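Local coordinates for glycoside hydrolase family 31 (Trueperella pyogenes, PDB 5I0F), which probably cleaves the cyclic glucan cycloalternan through a covalent glycosyl-enzyme intermediate, as a glycoside hydrolase of family 31, at residues Asn302-Gln307 / Met311-Arg316; Gly321-Val326 / His624-Arg629; Glu376-Gly381 / Asp460-Lys465; Tyr590-His595 / Leu601-Pro606. One frame throughout, in Å; residues are numbered along the deposited sequence.

How the interactions relate
All four contacts belong to the (beta/alpha)8 barrel of the family 31 catalytic domain. Interactions 1 and 4 lie closest, their centres about 11 Å apart, and touch through the W304 NE1 to D603 OD2 contact of 3.0 Å; both also reach the bound sugars, through N302 in one and H591, E593 and F594 in the other. Interaction 3, centred about 14 Å from interaction 1, is tied to it by the D315 OD1 to R380 NH1 salt bridge of 2.8 Å, and its K465 belongs to the glycan pocket. Interaction 2, centred about 17 Å from both 1 and 3, meets interaction 1 where M314 SD packs on V324 CG2.

Interaction 1: Asn302-Gln307 / Met311-Arg316; sequences NEWNTQ and MEQMDR. With GLC (alpha-D-glucopyranose), chain C.
The indole of W304 is overlapped on one face by the aliphatic part of Q313, whose CG stands 3.4 Å above the ring plane, toward the rim, and comes within 3.5 Å of W304 CE2. Q313 CB adds a CH-pi contact, 4.2 Å from the centroid of the six-membered ring and 18° off its normal. The glutamine chain bends at chi2, and its amide plane lies 7° from that of the indole; Q313 OE1 takes a hydrogen bond from W607, and W304 NE1 is bonded to D603.

The second link is backbone: M311 N donates to Q307 O at 3.0 Å with an N-H...O angle of 166°, an i to i+4 bond in the first turn of helix 307-320. T306 precedes that helix as N-cap, its OG1 bonded to the N of L309. At the other end of the loop, N302 ND2 donates to ring oxygen O5 of the glucose of chain C at 2.9 Å.

The loop thus runs from the sugar pocket to the first barrel helix. W304 and M314 both touch strands 297-300 and 326-329, while M311 and M314 pack on helix 370-379.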
# COMPACT_ATOMS: atom_id res chain seq x y z
N ASN A 302 5.67 17.01 6.81
CA ASN A 302 4.43 17.09 7.58
C ASN A 302 4.35 18.31 8.52
O ASN A 302 3.25 18.79 8.81
CB ASN A 302 4.16 15.79 8.35
CG ASN A 302 2.79 15.80 9.02
OD1 ASN A 302 2.66 16.18 10.20
ND2 ASN A 302 1.77 15.46 8.27
N GLU A 303 5.51 18.82 8.98
CA GLU A 303 5.53 19.95 9.92
C GLU A 303 5.50 21.31 9.25
O GLU A 303 5.66 22.32 9.92
CB GLU A 303 6.70 19.81 10.91
CG GLU A 303 6.48 18.56 11.75
CD GLU A 303 7.40 18.41 12.94
OE1 GLU A 303 7.02 17.62 13.82
OE2 GLU A 303 8.49 19.02 12.99
N TRP A 304 5.27 21.36 7.93
CA TRP A 304 5.00 22.63 7.26
C TRP A 304 3.50 22.87 7.37
O TRP A 304 2.74 22.53 6.46
CB TRP A 304 5.42 22.58 5.81
CG TRP A 304 6.86 22.26 5.61
CD1 TRP A 304 7.87 22.35 6.52
CD2 TRP A 304 7.45 21.85 4.39
NE1 TRP A 304 9.06 21.98 5.95
CE2 TRP A 304 8.83 21.65 4.64
CE3 TRP A 304 6.95 21.61 3.11
CZ2 TRP A 304 9.71 21.24 3.65
CZ3 TRP A 304 7.86 21.19 2.11
CH2 TRP A 304 9.21 21.01 2.40
N ASN A 305 3.09 23.42 8.51
CA ASN A 305 1.66 23.49 8.85
C ASN A 305 1.12 24.92 8.91
O ASN A 305 0.06 25.16 9.51
CB ASN A 305 1.34 22.70 10.10
CG ASN A 305 1.83 23.36 11.38
OD1 ASN A 305 2.81 24.10 11.39
ND2 ASN A 305 1.14 23.07 12.48
N THR A 306 1.83 25.85 8.29
CA THR A 306 1.38 27.22 8.16
C THR A 306 1.84 27.70 6.82
O THR A 306 2.80 27.15 6.23
CB THR A 306 1.96 28.20 9.25
OG1 THR A 306 3.37 28.36 9.07
CG2 THR A 306 1.69 27.72 10.64
N GLN A 307 1.18 28.75 6.35
CA GLN A 307 1.54 29.37 5.07
C GLN A 307 2.97 29.91 5.13
O GLN A 307 3.75 29.79 4.16
CB GLN A 307 0.53 30.48 4.75
CG GLN A 307 0.59 31.01 3.32
CD GLN A 307 -0.61 31.89 2.97
OE1 GLN A 307 -1.74 31.68 3.49
NE2 GLN A 307 -0.39 32.86 2.08
N MET A 311 6.06 28.70 2.62
CA MET A 311 6.71 29.70 1.79
C MET A 311 8.18 29.87 2.15
O MET A 311 8.98 30.12 1.25
CB MET A 311 5.95 31.02 1.87
CG MET A 311 4.57 30.95 1.26
SD MET A 311 4.53 30.44 -0.47
CE MET A 311 5.21 31.89 -1.27
N GLU A 312 8.54 29.73 3.43
CA GLU A 312 9.95 29.76 3.85
C GLU A 312 10.79 28.71 3.09
O GLU A 312 11.91 28.99 2.63
CB GLU A 312 10.08 29.57 5.38
CG GLU A 312 11.51 29.32 5.88
CD GLU A 312 11.63 29.06 7.38
OE1 GLU A 312 10.63 28.66 8.03
OE2 GLU A 312 12.76 29.23 7.92
N GLN A 313 10.25 27.50 2.98
CA GLN A 313 10.93 26.43 2.29
C GLN A 313 10.99 26.63 0.78
O GLN A 313 12.03 26.37 0.17
CB GLN A 313 10.32 25.09 2.65
CG GLN A 313 10.46 24.76 4.15
CD GLN A 313 11.88 24.82 4.67
OE1 GLN A 313 12.86 24.51 3.97
NE2 GLN A 313 12.01 25.25 5.91
N MET A 314 9.90 27.16 0.19
CA MET A 314 9.90 27.47 -1.24
C MET A 314 10.91 28.59 -1.54
O MET A 314 11.65 28.52 -2.52
CB MET A 314 8.51 27.83 -1.74
CG MET A 314 7.46 26.73 -1.55
SD MET A 314 7.87 25.20 -2.39
CE MET A 314 8.69 24.29 -1.09
N ASP A 315 10.96 29.62 -0.69
CA ASP A 315 11.96 30.69 -0.87
C ASP A 315 13.39 30.12 -0.71
O ASP A 315 14.29 30.51 -1.44
CB ASP A 315 11.75 31.86 0.11
CG ASP A 315 10.45 32.62 -0.13
OD1 ASP A 315 9.79 32.47 -1.20
OD2 ASP A 315 10.08 33.41 0.78
N ARG A 316 13.58 29.18 0.21
CA ARG A 316 14.91 28.58 0.39
C ARG A 316 15.34 27.77 -0.84
O ARG A 316 16.47 27.91 -1.29
CB ARG A 316 14.99 27.78 1.68
CG ARG A 316 16.39 27.30 2.05
CD ARG A 316 17.30 28.43 2.49
NE ARG A 316 18.63 27.95 2.88
CZ ARG A 316 18.98 27.51 4.09
NH1 ARG A 316 20.22 27.10 4.30
NH2 ARG A 316 18.12 27.50 5.11
C1 GLC C . -0.12 12.75 9.69
C2 GLC C . -0.79 12.35 11.02
C3 GLC C . -2.30 12.54 10.97
C4 GLC C . -2.64 13.94 10.47
C5 GLC C . -1.98 14.18 9.11
C6 GLC C . -2.27 15.56 8.54
O2 GLC C . -0.50 10.98 11.34
O3 GLC C . -2.86 12.31 12.27
O4 GLC C . -4.06 14.07 10.36
O5 GLC C . -0.56 14.04 9.26
O6 GLC C . -1.72 16.57 9.37

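Interaction 2: Gly321-Val326 / His624-Arg629; sequences GIPVSV and HYTRVR
T626 of helix 617-646 packs against I322 and P323, which lie in the turn joining helix 307-320 to strand 326-329 of the (beta/alpha)8 barrel. That turn opens with a Schellman motif: G321, at phi 64° and psi 37°, is the first residue to leave the helical conformation. The contact is small, burying 125 Å² over both sides, and no hydrogen bond crosses it.

The apolar contacts all converge on the threonine. I322 meets it with the CG2 methyl, 4.1 Å from T626 CB, the two side chains crossing at about a right angle. P323 touches with CD and CG, 3.7 Å and 3.9 Å from T626 CG2; here the side chains slide past each other in opposite directions. The CG2 branch of the threonine, anti to the backbone N (OG1 at chi1 -55°), is the one that meets the proline.

The threonine hydroxyl has its hydrogen-bond partner in its own helix: T626 OG1 bonds to A622 O, one turn earlier. I322 O accepts from H317 ND1. On the flanks, I322 also leans on I619, A622 and R623, and T626 touches F579 of helix 572-583 and L297 of strand 297-300.

Two closer approaches pair a methyl with an oxygen: T626 CG2 is 3.4 Å from P323 O, and T626 OG1 is 3.6 Å from I322 CG2.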
# COMPACT_ATOMS: atom_id res chain seq x y z
N GLY A 321 19.05 27.69 -5.32
CA GLY A 321 19.12 27.13 -6.68
C GLY A 321 18.85 25.64 -6.79
O GLY A 321 19.48 24.95 -7.59
N ILE A 322 17.90 25.14 -5.98
CA ILE A 322 17.47 23.75 -6.00
C ILE A 322 15.98 23.81 -6.35
O ILE A 322 15.15 23.96 -5.47
CB ILE A 322 17.74 23.05 -4.62
CG1 ILE A 322 19.25 23.03 -4.36
CG2 ILE A 322 17.21 21.61 -4.61
CD1 ILE A 322 19.64 22.81 -2.92
N PRO A 323 15.67 23.79 -7.66
CA PRO A 323 14.28 24.02 -8.05
C PRO A 323 13.36 22.87 -7.64
O PRO A 323 13.79 21.69 -7.59
CB PRO A 323 14.34 24.15 -9.58
CG PRO A 323 15.63 23.51 -9.97
CD PRO A 323 16.57 23.73 -8.83
N VAL A 324 12.13 23.23 -7.34
CA VAL A 324 11.08 22.26 -7.04
C VAL A 324 9.96 22.48 -8.03
O VAL A 324 9.71 23.63 -8.44
CB VAL A 324 10.59 22.34 -5.58
CG1 VAL A 324 11.63 21.77 -4.65
CG2 VAL A 324 10.28 23.76 -5.15
N SER A 325 9.32 21.39 -8.44
CA SER A 325 8.13 21.47 -9.29
C SER A 325 6.80 21.27 -8.56
O SER A 325 5.76 21.66 -9.06
CB SER A 325 8.26 20.53 -10.51
OG SER A 325 8.10 19.17 -10.12
N VAL A 326 6.84 20.69 -7.37
CA VAL A 326 5.63 20.31 -6.62
C VAL A 326 5.91 20.50 -5.13
O VAL A 326 6.98 20.10 -4.64
CB VAL A 326 5.21 18.83 -6.86
CG1 VAL A 326 3.95 18.48 -6.06
CG2 VAL A 326 4.95 18.53 -8.33
N HIS A 624 23.62 19.82 -7.51
CA HIS A 624 24.16 18.97 -8.58
C HIS A 624 23.12 17.97 -9.11
O HIS A 624 22.84 17.93 -10.31
CB HIS A 624 25.43 18.26 -8.07
CG HIS A 624 25.90 17.11 -8.92
ND1 HIS A 624 26.38 17.27 -10.20
CD2 HIS A 624 25.99 15.79 -8.64
CE1 HIS A 624 26.73 16.10 -10.69
NE2 HIS A 624 26.51 15.18 -9.76
N TYR A 625 22.56 17.17 -8.22
CA TYR A 625 21.57 16.17 -8.66
C TYR A 625 20.25 16.79 -9.14
O TYR A 625 19.61 16.22 -10.04
CB TYR A 625 21.36 15.10 -7.59
CG TYR A 625 22.53 14.13 -7.54
CD1 TYR A 625 22.84 13.30 -8.64
CD2 TYR A 625 23.33 14.04 -6.41
CE1 TYR A 625 23.90 12.39 -8.60
CE2 TYR A 625 24.40 13.15 -6.36
CZ TYR A 625 24.70 12.35 -7.46
OH TYR A 625 25.77 11.46 -7.39
N THR A 626 19.85 17.95 -8.61
CA THR A 626 18.64 18.60 -9.12
C THR A 626 18.90 19.19 -10.52
O THR A 626 18.00 19.14 -11.35
CB THR A 626 17.98 19.56 -8.11
OG1 THR A 626 17.71 18.86 -6.88
CG2 THR A 626 16.64 20.04 -8.61
N ARG A 627 20.12 19.66 -10.80
CA ARG A 627 20.48 20.01 -12.18
C ARG A 627 20.39 18.79 -13.10
O ARG A 627 19.89 18.90 -14.21
CB ARG A 627 21.91 20.61 -12.28
CG ARG A 627 22.03 22.09 -11.95
CD ARG A 627 23.44 22.66 -12.24
NE ARG A 627 24.51 22.00 -11.45
CZ ARG A 627 25.06 22.46 -10.31
NH1 ARG A 627 24.70 23.63 -9.76
NH2 ARG A 627 26.00 21.74 -9.70
N VAL A 628 20.88 17.63 -12.63
CA VAL A 628 20.78 16.40 -13.39
C VAL A 628 19.30 16.04 -13.63
O VAL A 628 18.89 15.71 -14.79
CB VAL A 628 21.54 15.24 -12.70
CG1 VAL A 628 21.27 13.91 -13.39
CG2 VAL A 628 23.05 15.52 -12.69
N ARG A 629 18.49 16.16 -12.58
CA ARG A 629 17.07 15.86 -12.69
C ARG A 629 16.40 16.76 -13.75
O ARG A 629 15.62 16.27 -14.59
CB ARG A 629 16.38 16.01 -11.36
CG ARG A 629 14.90 15.64 -11.36
CD ARG A 629 14.71 14.18 -11.69
NE ARG A 629 13.31 13.74 -11.59
CZ ARG A 629 12.89 12.48 -11.69
NH1 ARG A 629 13.74 11.48 -11.83
NH2 ARG A 629 11.59 12.21 -11.60

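Interaction 3: Glu376-Gly381 / Asp460-Lys465; sequences ELHERG and DIDGFK
A hydrogen bond from H378 to D462 joins the last turn of helix 370-379, an outer helix of the (beta/alpha)8 barrel, to the chain entering the fourth barrel strand, 463-466. Along the helix, L377 comes first and faces V384 of strand 383-388 and M311 and M314 of helix 307-320.

The imidazole of H378 follows and carries the contact. Its NE2 donates to D462 OD2 at 2.6 Å with an N-H...O angle of 168°. The oxygen uses its syn lone pair and lies 7° out of the ring plane, although carboxylate and ring are turned 56° apart. D462 OD2 also accepts from the backbone N of V384 and is therefore gripped twice, which would help hold this carboxylate in place.

On the other side of CE1, H378 ND1 is 2.7 Å from a water that donates to D460 OD2 at 3.3 Å. The carboxylate of D460 stands nearly perpendicular to the imidazole, and its OD1 forms a salt bridge with K509, whose positive charge would partly offset the two nearby carboxylates.

Beyond R380 the helical conformation ends at G381, which has a positive phi and closes a Schellman motif with its N bonded to H378 O. Between the two ring nitrogens, H378 CE1 approaches D460 O to 3.1 Å at the ring edge.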
# COMPACT_ATOMS: atom_id res chain seq x y z
N GLU A 376 0.75 32.51 -6.18
CA GLU A 376 2.15 32.89 -6.21
C GLU A 376 3.06 31.70 -6.47
O GLU A 376 4.04 31.84 -7.20
CB GLU A 376 2.56 33.62 -4.91
CG GLU A 376 1.88 34.98 -4.72
CD GLU A 376 2.04 35.96 -5.89
OE1 GLU A 376 3.17 36.10 -6.40
OE2 GLU A 376 1.03 36.60 -6.28
N LEU A 377 2.74 30.54 -5.90
CA LEU A 377 3.51 29.34 -6.22
C LEU A 377 3.35 28.97 -7.71
O LEU A 377 4.37 28.72 -8.38
CB LEU A 377 3.18 28.21 -5.25
CG LEU A 377 3.72 28.46 -3.83
CD1 LEU A 377 3.33 27.31 -2.94
CD2 LEU A 377 5.22 28.66 -3.75
N HIS A 378 2.13 29.10 -8.24
CA HIS A 378 1.92 28.89 -9.68
C HIS A 378 2.77 29.82 -10.54
O HIS A 378 3.33 29.37 -11.53
CB HIS A 378 0.44 29.00 -10.08
CG HIS A 378 -0.38 27.81 -9.69
ND1 HIS A 378 -1.75 27.81 -9.74
CD2 HIS A 378 -0.02 26.58 -9.25
CE1 HIS A 378 -2.21 26.64 -9.33
NE2 HIS A 378 -1.17 25.86 -9.05
N GLU A 379 2.91 31.07 -10.14
CA GLU A 379 3.75 32.03 -10.91
C GLU A 379 5.22 31.65 -10.91
O GLU A 379 5.94 31.98 -11.85
CB GLU A 379 3.58 33.44 -10.37
CG GLU A 379 2.24 34.01 -10.73
CD GLU A 379 1.99 35.36 -10.09
OE1 GLU A 379 2.97 36.06 -9.73
OE2 GLU A 379 0.79 35.73 -9.99
N ARG A 380 5.65 30.95 -9.87
CA ARG A 380 6.98 30.38 -9.79
C ARG A 380 7.14 29.02 -10.44
O ARG A 380 8.22 28.43 -10.36
CB ARG A 380 7.40 30.27 -8.34
CG ARG A 380 7.35 31.54 -7.55
CD ARG A 380 8.06 31.27 -6.24
NE ARG A 380 7.74 32.24 -5.24
CZ ARG A 380 8.26 32.25 -4.02
NH1 ARG A 380 9.13 31.31 -3.66
NH2 ARG A 380 7.91 33.21 -3.17
N GLY A 381 6.11 28.48 -11.09
CA GLY A 381 6.19 27.17 -11.68
C GLY A 381 6.12 26.00 -10.71
O GLY A 381 6.62 24.95 -11.02
N ASP A 460 -7.69 26.46 -6.70
CA ASP A 460 -6.85 26.10 -7.85
C ASP A 460 -5.71 25.13 -7.49
O ASP A 460 -4.67 25.17 -8.13
CB ASP A 460 -6.33 27.36 -8.57
CG ASP A 460 -5.91 27.09 -10.02
OD1 ASP A 460 -6.51 26.21 -10.70
OD2 ASP A 460 -4.97 27.78 -10.49
N ILE A 461 -5.91 24.24 -6.52
CA ILE A 461 -4.91 23.21 -6.28
C ILE A 461 -4.82 22.23 -7.45
O ILE A 461 -5.73 22.12 -8.29
CB ILE A 461 -5.11 22.44 -4.96
CG1 ILE A 461 -6.31 21.52 -5.00
CG2 ILE A 461 -5.20 23.38 -3.76
CD1 ILE A 461 -6.28 20.53 -3.87
N ASP A 462 -3.70 21.50 -7.51
CA ASP A 462 -3.33 20.72 -8.68
C ASP A 462 -3.43 19.21 -8.47
O ASP A 462 -3.20 18.44 -9.41
CB ASP A 462 -1.91 21.08 -9.06
CG ASP A 462 -1.76 22.55 -9.32
OD1 ASP A 462 -2.28 22.97 -10.34
OD2 ASP A 462 -1.12 23.27 -8.51
N GLY A 463 -3.74 18.78 -7.26
CA GLY A 463 -3.85 17.36 -7.01
C GLY A 463 -3.96 17.04 -5.54
O GLY A 463 -3.94 17.95 -4.68
N PHE A 464 -4.03 15.74 -5.27
CA PHE A 464 -4.22 15.25 -3.91
C PHE A 464 -3.26 14.12 -3.55
O PHE A 464 -3.01 13.23 -4.37
CB PHE A 464 -5.66 14.75 -3.73
CG PHE A 464 -6.71 15.82 -3.86
CD1 PHE A 464 -7.05 16.61 -2.77
CD2 PHE A 464 -7.40 16.00 -5.07
CE1 PHE A 464 -8.05 17.58 -2.89
CE2 PHE A 464 -8.37 16.96 -5.19
CZ PHE A 464 -8.70 17.75 -4.11
N LYS A 465 -2.72 14.16 -2.33
CA LYS A 465 -2.03 13.02 -1.74
C LYS A 465 -3.07 12.18 -1.01
O LYS A 465 -3.42 12.46 0.15
CB LYS A 465 -0.93 13.47 -0.78
CG LYS A 465 -0.13 12.30 -0.22
CD LYS A 465 1.10 12.76 0.55
CE LYS A 465 1.90 11.56 1.03
NZ LYS A 465 3.16 11.97 1.71
O HOH W 1 -2.71 30.14 -10.72

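Interaction 4: Tyr590-His595 / Leu601-Pro606; sequences YHSEFH and LRDRTP. With GLC (alpha-D-glucopyranose), chain B; BGC (beta-D-glucopyranose), chain D; GLC (alpha-D-glucopyranose), chain E.
H595 and R602 form the flat stack of this contact, the guanidinium lying over the imidazole with centres 3.7 Å apart and planes 8° from parallel. Both segments belong to the loop that follows the eighth barrel strand, 587-590, and leads past the glycan pocket into helix 606-613. R602 NE stands over the centre of the imidazole, and R602 CD adds a CH-pi contact 3.6 Å from the centroid. The arginine is extended from CG to NE, which carries its planar end across the ring.

Further packing covers one face of Y590, where T605 CA makes a CH-pi contact 4.3 Å from the centroid. Van der Waals contacts between carbon and oxygen add to it: R604 O on the same face, T605 CG2 at Y590 OH, whose hydrogen-bond partner is H317, and S592 CB on R602 O.

Hydrogen bonds between the segments run through water. One water joins S592 OG to R604 N; another accepts from R602 NH1 and donates weakly to E593 OE1. Within segment 601-606, R604 NH1 donates to R602 O at 2.8 Å, on a lone pair in the carbonyl plane.

Sugar is bound by H591 NE2, to O4 and O3 of beta-D-glucopyranose, by E593 OE2, to O2 of the chain E glucose, and by F594 O, to O3 of the chain B glucose. These residues adjoin those packed on 601-606, and E593 is linked to both, consistent with the stack and water bridges holding the loop that presents the sugar ligands.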
# COMPACT_ATOMS: atom_id res chain seq x y z
N TYR A 590 11.26 14.22 -1.55
CA TYR A 590 11.67 14.10 -0.13
C TYR A 590 10.48 14.42 0.77
O TYR A 590 9.59 15.17 0.40
CB TYR A 590 12.90 14.96 0.19
CG TYR A 590 12.67 16.46 0.26
CD1 TYR A 590 12.11 17.05 1.40
CD2 TYR A 590 13.05 17.30 -0.80
CE1 TYR A 590 11.91 18.42 1.47
CE2 TYR A 590 12.87 18.67 -0.74
CZ TYR A 590 12.30 19.24 0.39
OH TYR A 590 12.12 20.60 0.45
N HIS A 591 10.50 13.84 1.97
CA HIS A 591 9.37 13.91 2.90
C HIS A 591 9.84 13.66 4.33
O HIS A 591 10.87 13.03 4.56
CB HIS A 591 8.29 12.90 2.46
CG HIS A 591 7.05 12.89 3.30
ND1 HIS A 591 6.39 14.03 3.67
CD2 HIS A 591 6.31 11.85 3.77
CE1 HIS A 591 5.33 13.71 4.41
NE2 HIS A 591 5.26 12.39 4.48
N SER A 592 9.08 14.15 5.29
CA SER A 592 9.34 13.89 6.71
C SER A 592 8.07 13.68 7.53
O SER A 592 7.05 14.37 7.37
CB SER A 592 10.14 15.04 7.33
OG SER A 592 9.47 16.29 7.23
N GLU A 593 8.17 12.72 8.43
CA GLU A 593 7.06 12.36 9.31
C GLU A 593 6.85 13.40 10.42
O GLU A 593 7.79 14.04 10.88
CB GLU A 593 7.37 10.99 9.95
CG GLU A 593 6.22 10.38 10.75
CD GLU A 593 6.55 8.98 11.24
OE1 GLU A 593 7.68 8.75 11.69
OE2 GLU A 593 5.67 8.10 11.17
N PHE A 594 5.59 13.52 10.85
CA PHE A 594 5.18 14.30 12.02
C PHE A 594 6.02 13.93 13.23
O PHE A 594 6.27 12.75 13.46
CB PHE A 594 3.70 14.00 12.36
CG PHE A 594 3.13 14.87 13.45
CD1 PHE A 594 3.10 16.26 13.32
CD2 PHE A 594 2.56 14.28 14.58
CE1 PHE A 594 2.55 17.06 14.32
CE2 PHE A 594 2.00 15.08 15.58
CZ PHE A 594 1.99 16.46 15.45
N HIS A 595 6.41 14.94 13.99
CA HIS A 595 7.28 14.80 15.18
C HIS A 595 6.84 15.79 16.31
O HIS A 595 7.65 16.20 17.15
CB HIS A 595 8.71 15.04 14.70
CG HIS A 595 9.77 14.91 15.74
ND1 HIS A 595 10.76 15.86 15.91
CD2 HIS A 595 10.01 13.94 16.66
CE1 HIS A 595 11.56 15.47 16.88
NE2 HIS A 595 11.12 14.32 17.36
N LEU A 601 14.61 19.87 14.37
CA LEU A 601 13.81 19.80 13.14
C LEU A 601 14.12 18.52 12.39
O LEU A 601 15.28 18.14 12.25
CB LEU A 601 14.09 21.01 12.24
CG LEU A 601 13.18 21.31 11.04
CD1 LEU A 601 11.73 21.46 11.51
CD2 LEU A 601 13.65 22.58 10.33
N ARG A 602 13.08 17.85 11.89
CA ARG A 602 13.26 16.59 11.19
C ARG A 602 13.01 16.63 9.68
O ARG A 602 12.99 15.60 9.04
CB ARG A 602 12.45 15.51 11.89
CG ARG A 602 13.17 15.01 13.13
CD ARG A 602 12.54 13.77 13.67
NE ARG A 602 13.27 13.22 14.81
CZ ARG A 602 12.85 12.16 15.48
NH1 ARG A 602 11.72 11.57 15.15
NH2 ARG A 602 13.54 11.70 16.51
N ASP A 603 12.89 17.83 9.11
CA ASP A 603 12.73 17.98 7.66
C ASP A 603 13.86 17.24 6.93
O ASP A 603 15.01 17.26 7.39
CB ASP A 603 12.77 19.46 7.23
CG ASP A 603 11.63 20.32 7.83
OD1 ASP A 603 10.75 19.78 8.57
OD2 ASP A 603 11.59 21.54 7.51
N ARG A 604 13.52 16.64 5.78
CA ARG A 604 14.47 16.02 4.87
C ARG A 604 14.91 16.96 3.75
O ARG A 604 15.32 16.53 2.65
CB ARG A 604 13.91 14.71 4.30
CG ARG A 604 14.31 13.48 5.10
CD ARG A 604 13.73 13.49 6.50
NE ARG A 604 13.88 12.18 7.11
CZ ARG A 604 13.83 11.90 8.42
NH1 ARG A 604 13.66 12.85 9.34
NH2 ARG A 604 13.96 10.65 8.80
N THR A 605 14.84 18.25 4.03
CA THR A 605 15.40 19.25 3.12
C THR A 605 16.92 19.13 3.10
O THR A 605 17.52 18.73 4.08
CB THR A 605 15.06 20.67 3.57
OG1 THR A 605 15.52 20.86 4.93
CG2 THR A 605 13.54 20.91 3.48
N PRO A 606 17.56 19.51 1.99
CA PRO A 606 19.01 19.40 1.93
C PRO A 606 19.73 20.20 3.01
O PRO A 606 20.71 19.72 3.60
CB PRO A 606 19.33 19.92 0.52
CG PRO A 606 18.13 19.57 -0.29
CD PRO A 606 16.97 19.78 0.65
C1 GLC B . 3.96 7.13 15.44
C2 GLC B . 5.07 8.11 15.06
C3 GLC B . 4.49 9.50 14.81
C4 GLC B . 3.36 9.45 13.78
C5 GLC B . 2.30 8.45 14.26
C6 GLC B . 1.07 8.28 13.36
O1 GLC B . 3.41 7.49 16.71
O2 GLC B . 6.04 8.16 16.11
O3 GLC B . 5.55 10.36 14.39
O4 GLC B . 2.77 10.74 13.61
O5 GLC B . 2.93 7.17 14.45
O6 GLC B . 1.39 8.29 11.95
C2 BGC D . 1.64 8.74 5.02
C3 BGC D . 2.75 9.73 5.44
C4 BGC D . 2.11 11.00 5.98
C5 BGC D . 1.13 10.69 7.12
C6 BGC D . 0.37 11.95 7.49
C1 BGC D . 0.19 9.00 5.52
O2 BGC D . 2.01 7.39 4.67
O3 BGC D . 3.60 10.00 4.33
O4 BGC D . 3.13 11.91 6.44
O5 BGC D . 0.18 9.63 6.81
O6 BGC D . -0.39 11.76 8.69
C1 GLC E . 2.12 7.13 11.50
C2 GLC E . 2.57 7.37 10.06
C3 GLC E . 1.38 7.29 9.11
C4 GLC E . 0.69 5.94 9.27
C5 GLC E . 0.25 5.82 10.73
C6 GLC E . -0.48 4.52 11.02
O2 GLC E . 3.23 8.63 9.96
O3 GLC E . 1.84 7.46 7.76
O4 GLC E . -0.43 5.84 8.36
O5 GLC E . 1.39 5.91 11.61
O6 GLC E . 0.40 3.39 11.01
O HOH W 2 10.78 17.39 5.06
O HOH W 3 9.98 10.92 12.85
O HOH W 4 10.78 18.19 14.27